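Local coordinates for aspartokinase (Synechocystis, PDB 3L76), which probably catalyses the ATP-dependent phosphorylation of aspartate to 4-phospho-L-aspartate and binds lysine and threonine in pockets of its ACT domains, at residues Glu201-Ala206 and Ala361-Ile366; Arg290-Gln295 and Ser331-Ala336. All blocks are in the same frame, centred on the assembly; numbering follows the deposited sequence.

Interaction 1 (Glu201-Ala206 and Ala361-Ile366). With LYS (lysine), chain F.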
loop_
_atom_site.group_PDB
_atom_site.type_symbol
_atom_site.label_atom_id
_atom_site.label_comp_id
_atom_site.label_asym_id
_atom_site.label_seq_id
_atom_site.Cartn_x
_atom_site.Cartn_y
_atom_site.Cartn_z
ATOM N N GLU A 201 25.953 -10.872 24.556
ATOM C CA GLU A 201 27.021 -9.960 24.195
ATOM C C GLU A 201 26.502 -8.967 23.187
ATOM O O GLU A 201 26.791 -7.785 23.277
ATOM C CB GLU A 201 28.224 -10.713 23.618
ATOM C CG GLU A 201 28.951 -11.586 24.623
ATOM C CD GLU A 201 30.021 -12.443 23.990
ATOM O OE1 GLU A 201 30.895 -12.932 24.729
ATOM O OE2 GLU A 201 29.985 -12.631 22.760
ATOM N N MET A 202 25.728 -9.459 22.226
ATOM C CA MET A 202 25.215 -8.621 21.152
ATOM C C MET A 202 24.297 -7.566 21.735
ATOM O O MET A 202 24.280 -6.420 21.286
ATOM C CB MET A 202 24.473 -9.468 20.123
ATOM C CG MET A 202 24.019 -8.708 18.870
ATOM S SD MET A 202 25.380 -8.052 17.895
ATOM C CE MET A 202 25.168 -6.286 18.128
ATOM N N LEU A 203 23.537 -7.962 22.746
ATOM C CA LEU A 203 22.654 -7.036 23.435
ATOM C C LEU A 203 23.446 -5.970 24.202
ATOM O O LEU A 203 23.145 -4.787 24.109
ATOM C CB LEU A 203 21.700 -7.792 24.369
ATOM C CG LEU A 203 20.634 -8.663 23.679
ATOM C CD1 LEU A 203 19.869 -9.531 24.665
ATOM C CD2 LEU A 203 19.654 -7.809 22.897
ATOM N N GLU A 204 24.468 -6.380 24.941
ATOM C CA GLU A 204 25.254 -5.404 25.693
ATOM C C GLU A 204 26.064 -4.512 24.755
ATOM O O GLU A 204 26.424 -3.398 25.119
ATOM C CB GLU A 204 26.161 -6.070 26.735
ATOM C CG GLU A 204 25.425 -6.634 27.948
ATOM C CD GLU A 204 24.837 -5.553 28.859
ATOM O OE1 GLU A 204 24.787 -4.374 28.465
ATOM O OE2 GLU A 204 24.393 -5.887 29.976
ATOM N N LEU A 205 26.331 -5.003 23.546
ATOM C CA LEU A 205 27.063 -4.232 22.541
ATOM C C LEU A 205 26.115 -3.738 21.448
ATOM O O LEU A 205 26.511 -3.578 20.295
ATOM C CB LEU A 205 28.198 -5.063 21.921
ATOM C CG LEU A 205 29.391 -5.411 22.824
ATOM C CD1 LEU A 205 30.188 -6.623 22.317
ATOM C CD2 LEU A 205 30.305 -4.201 23.015
ATOM N N ALA A 206 24.862 -3.499 21.820
ATOM C CA ALA A 206 23.843 -3.019 20.883
ATOM C C ALA A 206 24.357 -2.000 19.871
ATOM O O ALA A 206 24.022 -2.066 18.688
ATOM C CB ALA A 206 22.665 -2.441 21.636
ATOM N N ALA A 361 15.754 -6.673 33.216
ATOM C CA ALA A 361 16.582 -6.841 32.037
ATOM C C ALA A 361 15.687 -6.832 30.812
ATOM O O ALA A 361 14.566 -7.330 30.860
ATOM C CB ALA A 361 17.350 -8.136 32.144
ATOM N N GLY A 362 16.170 -6.261 29.718
ATOM C CA GLY A 362 15.355 -6.161 28.523
ATOM C C GLY A 362 15.872 -5.255 27.434
ATOM O O GLY A 362 16.230 -4.094 27.685
ATOM N N ALA A 363 15.904 -5.800 26.218
ATOM C CA ALA A 363 16.300 -5.041 25.039
ATOM C C ALA A 363 15.412 -3.809 24.813
ATOM O O ALA A 363 15.874 -2.769 24.351
ATOM C CB ALA A 363 16.288 -5.935 23.835
ATOM N N GLY A 364 14.146 -3.934 25.184
ATOM C CA GLY A 364 13.161 -2.896 24.956
ATOM C C GLY A 364 13.354 -1.626 25.754
ATOM O O GLY A 364 12.549 -0.701 25.641
ATOM N N MET A 365 14.412 -1.573 26.559
ATOM C CA MET A 365 14.639 -0.412 27.416
ATOM C C MET A 365 15.648 0.513 26.754
ATOM O O MET A 365 15.728 1.691 27.083
ATOM C CB MET A 365 15.106 -0.821 28.822
ATOM C CG MET A 365 16.591 -1.225 28.908
ATOM S SD MET A 365 17.269 -1.448 30.577
ATOM C CE MET A 365 16.198 -2.726 31.254
ATOM N N ILE A 366 16.413 -0.026 25.812
ATOM C CA ILE A 366 17.346 0.782 25.027
ATOM C C ILE A 366 16.656 1.988 24.367
ATOM O O ILE A 366 15.781 1.824 23.532
ATOM C CB ILE A 366 18.033 -0.062 23.938
ATOM C CG1 ILE A 366 18.675 -1.307 24.555
ATOM C CG2 ILE A 366 19.041 0.773 23.164
ATOM C CD1 ILE A 366 19.617 -2.039 23.635
HETATM N N LYS F . 16.747 4.357 28.705
HETATM C CA LYS F . 16.092 3.850 29.917
HETATM C C LYS F . 15.268 4.899 30.651
HETATM O O LYS F . 15.473 6.116 30.430
HETATM C CB LYS F . 17.124 3.220 30.868
HETATM C CG LYS F . 17.802 1.975 30.302
HETATM C CD LYS F . 19.086 1.617 31.034
HETATM C CE LYS F . 20.266 2.394 30.486
HETATM N NZ LYS F . 21.323 1.508 29.913
HETATM O OXT LYS F . 14.388 4.519 31.466
#
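L203 and A206 meet A363 and I366 mainly through methyl groups, and no ring or other flat side chain has a face in the contact; the flat group beside it is the carboxylate of E204, on the same helix end. Its OE2 is hydrogen-bonded to the OG atoms of S392 and S564, and its OE1 to the backbone N of E393, which holds the carboxylate at both oxygens. Two separate methyl pairs make up the contact proper. CD2 of L203 rests against CB of A363 at 4.0 Å. The other pair is closer, with CD1 of I366 and CB of A206 3.7 Å apart, end against end. I366 gets there because CG1 lies beside its backbone N (chi1 -53°) and the chain then runs on extended, carrying CD1 to A206, in the turn that follows the helix. The bond from A206 N to L203 O (3.1 Å) closes that turn, just after L205 has left helical geometry.

The 361-366 segment follows the first strand of an ACT domain and leads into helix 371-381, the strand-to-helix loop in which ACT domains commonly bind amino acids. Here it turns through a short 3-10 segment, with I366 N bonded to A363 O at 3.2 Å. On the other side of the loop M365 faces the bound lysine: its carbonyl O takes a weak hydrogen bond from the ligand N (3.3 Å), while M365 SD lies against the ligand's aliphatic chain, 3.5 Å from CG of the bound lysine. Helix 215-224 of the kinase domain lies against the same apolar patch, with V218 and R222 touching L203 and P215 touching both A363 and I366.

Interaction 2 (Arg290-Gln295 and Ser331-Ala336)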
loop_
_atom_site.group_PDB
_atom_site.type_symbol
_atom_site.label_atom_id
_atom_site.label_comp_id
_atom_site.label_asym_id
_atom_site.label_seq_id
_atom_site.Cartn_x
_atom_site.Cartn_y
_atom_site.Cartn_z
ATOM N N ARG A 290 43.745 -4.915 40.615
ATOM C CA ARG A 290 44.892 -5.738 40.265
ATOM C C ARG A 290 45.251 -6.642 41.441
ATOM O O ARG A 290 45.333 -7.857 41.285
ATOM C CB ARG A 290 46.088 -4.891 39.842
ATOM C CG ARG A 290 46.052 -4.400 38.402
ATOM C CD ARG A 290 47.442 -3.970 37.964
ATOM N NE ARG A 290 48.067 -3.104 38.962
ATOM C CZ ARG A 290 48.398 -1.833 38.756
ATOM N NH1 ARG A 290 48.186 -1.271 37.571
ATOM N NH2 ARG A 290 48.950 -1.127 39.732
ATOM N N ASP A 291 45.439 -6.056 42.623
ATOM C CA ASP A 291 45.815 -6.839 43.793
ATOM C C ASP A 291 44.741 -7.850 44.168
ATOM O O ASP A 291 45.050 -9.008 44.436
ATOM C CB ASP A 291 46.155 -5.945 44.990
ATOM C CG ASP A 291 47.342 -5.037 44.730
ATOM O OD1 ASP A 291 48.112 -5.308 43.785
ATOM O OD2 ASP A 291 47.503 -4.047 45.477
ATOM N N ILE A 292 43.479 -7.426 44.180
ATOM C CA ILE A 292 42.386 -8.359 44.440
ATOM C C ILE A 292 42.414 -9.567 43.498
ATOM O O ILE A 292 42.167 -10.706 43.914
ATOM C CB ILE A 292 41.021 -7.676 44.359
ATOM C CG1 ILE A 292 40.914 -6.587 45.420
ATOM C CG2 ILE A 292 39.887 -8.699 44.516
ATOM C CD1 ILE A 292 39.675 -5.714 45.294
ATOM N N ALA A 293 42.733 -9.326 42.234
ATOM C CA ALA A 293 42.731 -10.402 41.255
ATOM C C ALA A 293 43.891 -11.360 41.478
ATOM O O ALA A 293 43.795 -12.551 41.173
ATOM C CB ALA A 293 42.752 -9.836 39.849
ATOM N N GLN A 294 44.993 -10.840 42.014
ATOM C CA GLN A 294 46.135 -11.676 42.373
ATOM C C GLN A 294 45.773 -12.745 43.409
ATOM O O GLN A 294 46.390 -13.802 43.453
ATOM C CB GLN A 294 47.301 -10.825 42.872
ATOM C CG GLN A 294 48.085 -10.118 41.772
ATOM C CD GLN A 294 49.172 -9.209 42.328
ATOM O OE1 GLN A 294 49.102 -8.766 43.475
ATOM N NE2 GLN A 294 50.182 -8.923 41.511
ATOM N N GLN A 295 44.777 -12.466 44.238
ATOM C CA GLN A 295 44.188 -13.483 45.102
ATOM C C GLN A 295 43.205 -14.415 44.373
ATOM O O GLN A 295 42.608 -15.297 44.991
ATOM C CB GLN A 295 43.470 -12.828 46.274
ATOM C CG GLN A 295 44.375 -12.039 47.182
ATOM C CD GLN A 295 45.565 -12.850 47.657
ATOM O OE1 GLN A 295 46.715 -12.425 47.513
ATOM N NE2 GLN A 295 45.296 -14.031 48.216
ATOM N N SER A 331 41.777 -4.390 52.772
ATOM C CA SER A 331 42.346 -3.729 53.945
ATOM C C SER A 331 43.855 -3.567 53.850
ATOM O O SER A 331 44.427 -2.669 54.479
ATOM C CB SER A 331 41.982 -4.464 55.238
ATOM O OG SER A 331 40.645 -4.185 55.629
ATOM N N ALA A 332 44.492 -4.416 53.048
ATOM C CA ALA A 332 45.947 -4.406 52.957
ATOM C C ALA A 332 46.487 -3.497 51.846
ATOM O O ALA A 332 47.557 -2.910 51.975
ATOM C CB ALA A 332 46.474 -5.824 52.803
ATOM N N ILE A 333 45.748 -3.388 50.753
ATOM C CA ILE A 333 46.113 -2.466 49.685
ATOM C C ILE A 333 45.898 -1.010 50.114
ATOM O O ILE A 333 46.693 -0.126 49.790
ATOM C CB ILE A 333 45.267 -2.703 48.434
ATOM C CG1 ILE A 333 45.202 -4.194 48.105
ATOM C CG2 ILE A 333 45.820 -1.904 47.269
ATOM C CD1 ILE A 333 44.153 -4.528 47.077
ATOM N N ALA A 334 44.817 -0.777 50.850
ATOM C CA ALA A 334 44.394 0.572 51.223
ATOM C C ALA A 334 45.507 1.536 51.677
ATOM O O ALA A 334 45.625 2.633 51.138
ATOM C CB ALA A 334 43.256 0.520 52.269
ATOM N N PRO A 335 46.305 1.148 52.686
ATOM C CA PRO A 335 47.340 2.077 53.166
ATOM C C PRO A 335 48.236 2.615 52.046
ATOM O O PRO A 335 48.677 3.761 52.105
ATOM C CB PRO A 335 48.146 1.226 54.152
ATOM C CG PRO A 335 47.163 0.224 54.647
ATOM C CD PRO A 335 46.284 -0.103 53.465
ATOM N N ALA A 336 48.472 1.807 51.024
ATOM C CA ALA A 336 49.269 2.236 49.878
ATOM C C ALA A 336 48.613 3.345 49.053
ATOM O O ALA A 336 49.266 3.944 48.205
ATOM C CB ALA A 336 49.601 1.045 48.982
#
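The CA atoms of D291, on helix 284-294, and I333, on helix 323-333, are 7.3 Å apart, and both residues start their side chains toward the opposite segment. I333 does most of the work, meeting D291 along its length and I292 at its tip. Its CG1 lies 3.7 Å from CB of D291, while CD1 reaches further round the helix and comes to 4.2 Å from CG1 of I292. A chi1 of -47° turns CG1 of I333 away from its carbonyl carbon, and a near-trans chi2 sends CD1 outward to D291 and I292. The I333 and I292 side chains cross at about a right angle, whereas D291 and I333 meet at a slant. The carboxylate of D291 lies alongside the branch of I333, with OD2 near CG1 and CG2, an apolar neighbour rather than a polar partner. Its charge is probably offset a little by K287, one turn earlier on the same helix, through a long and weak ion pair. Replacing I333 with an alanine would probably open a gap beside D291 CB and take away the methyl that packs against I292 CG1, leaving T330 to cover I292 from that helix.

Such side-by-side packing of two helices is a feature of the ACT fold, in which both cover one face of an antiparallel sheet. K287 and L288 of helix 284-294 also touch I333, T330 of helix 323-333 touches I292, and behind the second helix strand 348-361 supplies I349, against which S331 and A334 rest.

In the fold
The two contacts have their centres 33 Å apart, and their nearest atoms are about 19 Å from each other, so they do not touch. Interaction 1 lies near the middle of the chain and joins the kinase domain to an ACT domain; interaction 2 is an internal contact of another ACT domain, far from the centre. Along the chain the order is 201-206, 290-295, 331-336, 361-366, so interaction 1 spans the whole of interaction 2. Strand 348-361 connects them: it backs helix 323-333 near its start and at its end leads into the lysine-binding loop. Interaction 1 is thus placed where regulatory and catalytic parts meet, consistent with a route for lysine to influence the kinase.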